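Side-chain contact in RNA polymerase II subunit A C-terminal domain phosphatase SSU72 (Homo sapiens, PDB 4H3K), which removes phosphate from serine and threonine residues in the C-terminal domain of RNA polymerase II and takes part in RNA processing and transcription termination: residues V140-L143 with N144-E147. The protein carries 1 engineered substitution. Sequence-based numbering, arbitrary orientation.
Sequences VEDL and NSRE
Asp142 and Arg146 meet at the C-terminal end of helix 133-145, the crossover helix of the beta-alpha-beta unit that joins strands 127-130 and 153-159, where the last turn runs out into loop. The backbone bond from Asn144 N to Val140 O is still a regular i to i+4 helical one, at 2.9 Å, but the next two of that kind are weak. Alongside them come i to i+3 bonds, Ser145 N to Asp142 O at 3.0 Å and Arg146 N to Leu143 O at 3.2 Å. Ser145 turns its hydroxyl back on the helix: with chi1 at 70°, OG sits between its own N and carbonyl carbon and donates to Asp142 O over 2.8 Å, from the same face of that carbonyl as Ser145 N. Arg146 runs extended from CG to NE and folds back along the turn. Its NH2 reaches the syn side of Asp142 OD2 at 2.6 Å in a salt bridge, the carboxylate and guanidinium planes standing 75° apart. The guanidinium also gives weak hydrogen bonds to the backbone carbonyls of Phe118 and Cys121, so loop and helix end share one charged group. With Arg146 cut back to an alanine, the Asp142 carboxylate would probably lose its cationic mate, the Phe118 and Cys121 carbonyls their weak bonds, and the Leu143 CD2 methyl the flat group beneath it. Leu143 itself packs inward on Cys212 of strand 207-213, while its CD2 methyl lies over the centre of one guanidinium face, 3.9 Å from Arg146 CZ.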
ATOM      1  N   VAL B 140      10.332   5.059   3.460  1.00 24.05           N
ATOM      2  CA  VAL B 140       9.301   5.835   2.752  1.00 23.61           C
ATOM      3  C   VAL B 140       9.741   6.271   1.346  1.00 25.36           C
ATOM      4  O   VAL B 140       8.965   6.140   0.377  1.00 25.50           O
ATOM      5  CB  VAL B 140       8.829   7.039   3.598  1.00 24.05           C
ATOM      6  CG1 VAL B 140       7.920   7.964   2.776  1.00 25.34           C
ATOM      7  CG2 VAL B 140       8.072   6.521   4.833  1.00 21.24           C
ATOM      8  N   GLU B 141      10.977   6.765   1.230  1.00 25.42           N
ATOM      9  CA  GLU B 141      11.496   7.128  -0.078  1.00 26.88           C
ATOM     10  C   GLU B 141      11.422   5.940  -1.033  1.00 26.85           C
ATOM     11  O   GLU B 141      10.993   6.086  -2.176  1.00 26.99           O
ATOM     12  CB  GLU B 141      12.945   7.607  -0.011  1.00 27.69           C
ATOM     13  CG  GLU B 141      13.388   8.113  -1.420  1.00 34.57           C
ATOM     14  CD  GLU B 141      14.684   8.873  -1.410  1.00 43.10           C
ATOM     15  OE1 GLU B 141      15.450   8.720  -0.433  1.00 45.80           O
ATOM     16  OE2 GLU B 141      14.930   9.627  -2.390  1.00 49.76           O
ATOM     17  N   ASP B 142      11.875   4.775  -0.569  1.00 25.88           N
ATOM     18  CA  ASP B 142      11.850   3.578  -1.386  1.00 27.33           C
ATOM     19  C   ASP B 142      10.405   3.212  -1.833  1.00 26.74           C
ATOM     20  O   ASP B 142      10.125   3.120  -3.020  1.00 26.91           O
ATOM     21  CB  ASP B 142      12.468   2.414  -0.611  1.00 27.57           C
ATOM     22  CG  ASP B 142      12.658   1.198  -1.463  1.00 33.40           C
ATOM     23  OD1 ASP B 142      12.957   1.364  -2.655  1.00 40.08           O
ATOM     24  OD2 ASP B 142      12.504   0.073  -0.971  1.00 37.62           O
ATOM     25  N   LEU B 143       9.499   2.978  -0.886  1.00 24.35           N
ATOM     26  CA  LEU B 143       8.136   2.571  -1.252  1.00 24.37           C
ATOM     27  C   LEU B 143       7.393   3.613  -2.092  1.00 24.50           C
ATOM     28  O   LEU B 143       6.612   3.262  -2.984  1.00 24.35           O
ATOM     29  CB  LEU B 143       7.321   2.268   0.020  1.00 21.96           C
ATOM     30  CG  LEU B 143       7.886   1.134   0.885  1.00 21.67           C
ATOM     31  CD1 LEU B 143       7.063   0.974   2.185  1.00 20.35           C
ATOM     32  CD2 LEU B 143       7.957  -0.210   0.066  1.00 23.27           C
ATOM     33  N   ASN B 144       7.638   4.894  -1.821  1.00 25.27           N
ATOM     34  CA  ASN B 144       6.984   5.957  -2.590  1.00 26.94           C
ATOM     35  C   ASN B 144       7.518   6.044  -4.027  1.00 28.56           C
ATOM     36  O   ASN B 144       6.860   6.612  -4.890  1.00 29.61           O
ATOM     37  CB  ASN B 144       7.130   7.325  -1.899  1.00 27.20           C
ATOM     38  CG  ASN B 144       6.321   8.433  -2.608  1.00 29.39           C
ATOM     39  OD1 ASN B 144       5.087   8.417  -2.602  1.00 27.83           O
ATOM     40  ND2 ASN B 144       7.021   9.393  -3.217  1.00 29.64           N
ATOM     41  N   SER B 145       8.697   5.497  -4.281  1.00 29.22           N
ATOM     42  CA  SER B 145       9.262   5.475  -5.645  1.00 31.98           C
ATOM     43  C   SER B 145       8.935   4.166  -6.414  1.00 32.85           C
ATOM     44  O   SER B 145       9.250   4.047  -7.584  1.00 33.59           O
ATOM     45  CB  SER B 145      10.770   5.696  -5.580  1.00 30.95           C
ATOM     46  OG  SER B 145      11.365   4.546  -5.021  1.00 33.42           O
ATOM     47  N   ARG B 146       8.286   3.195  -5.760  1.00 32.91           N
ATOM     48  CA  ARG B 146       7.785   1.998  -6.467  1.00 34.38           C
ATOM     49  C   ARG B 146       6.403   2.268  -7.066  1.00 35.18           C
ATOM     50  O   ARG B 146       5.571   2.894  -6.424  1.00 35.66           O
ATOM     51  CB  ARG B 146       7.703   0.793  -5.512  1.00 33.86           C
ATOM     52  CG  ARG B 146       9.041   0.422  -4.860  1.00 35.18           C
ATOM     53  CD  ARG B 146       8.907  -0.787  -3.931  1.00 38.13           C
ATOM     54  NE  ARG B 146      10.115  -0.993  -3.131  1.00 40.24           N
ATOM     55  CZ  ARG B 146      10.367  -2.076  -2.398  1.00 40.89           C
ATOM     56  NH1 ARG B 146       9.495  -3.073  -2.349  1.00 41.52           N
ATOM     57  NH2 ARG B 146      11.482  -2.155  -1.683  1.00 40.01           N
ATOM     58  N   GLU B 147       6.128   1.767  -8.263  1.00 36.49           N
ATOM     59  CA  GLU B 147       4.810   1.967  -8.877  1.00 37.16           C
ATOM     60  C   GLU B 147       3.734   1.244  -8.071  1.00 35.82           C
ATOM     61  O   GLU B 147       3.923   0.108  -7.702  1.00 35.18           O
ATOM     62  CB  GLU B 147       4.781   1.428 -10.316  1.00 39.64           C
ATOM     63  CG  GLU B 147       5.487   2.275 -11.348  1.00 43.55           C
ATOM     64  CD  GLU B 147       5.191   1.829 -12.787  1.00 49.09           C
ATOM     65  OE1 GLU B 147       4.193   1.073 -13.031  1.00 49.42           O
ATOM     66  OE2 GLU B 147       5.964   2.263 -13.672  1.00 51.63           O
TER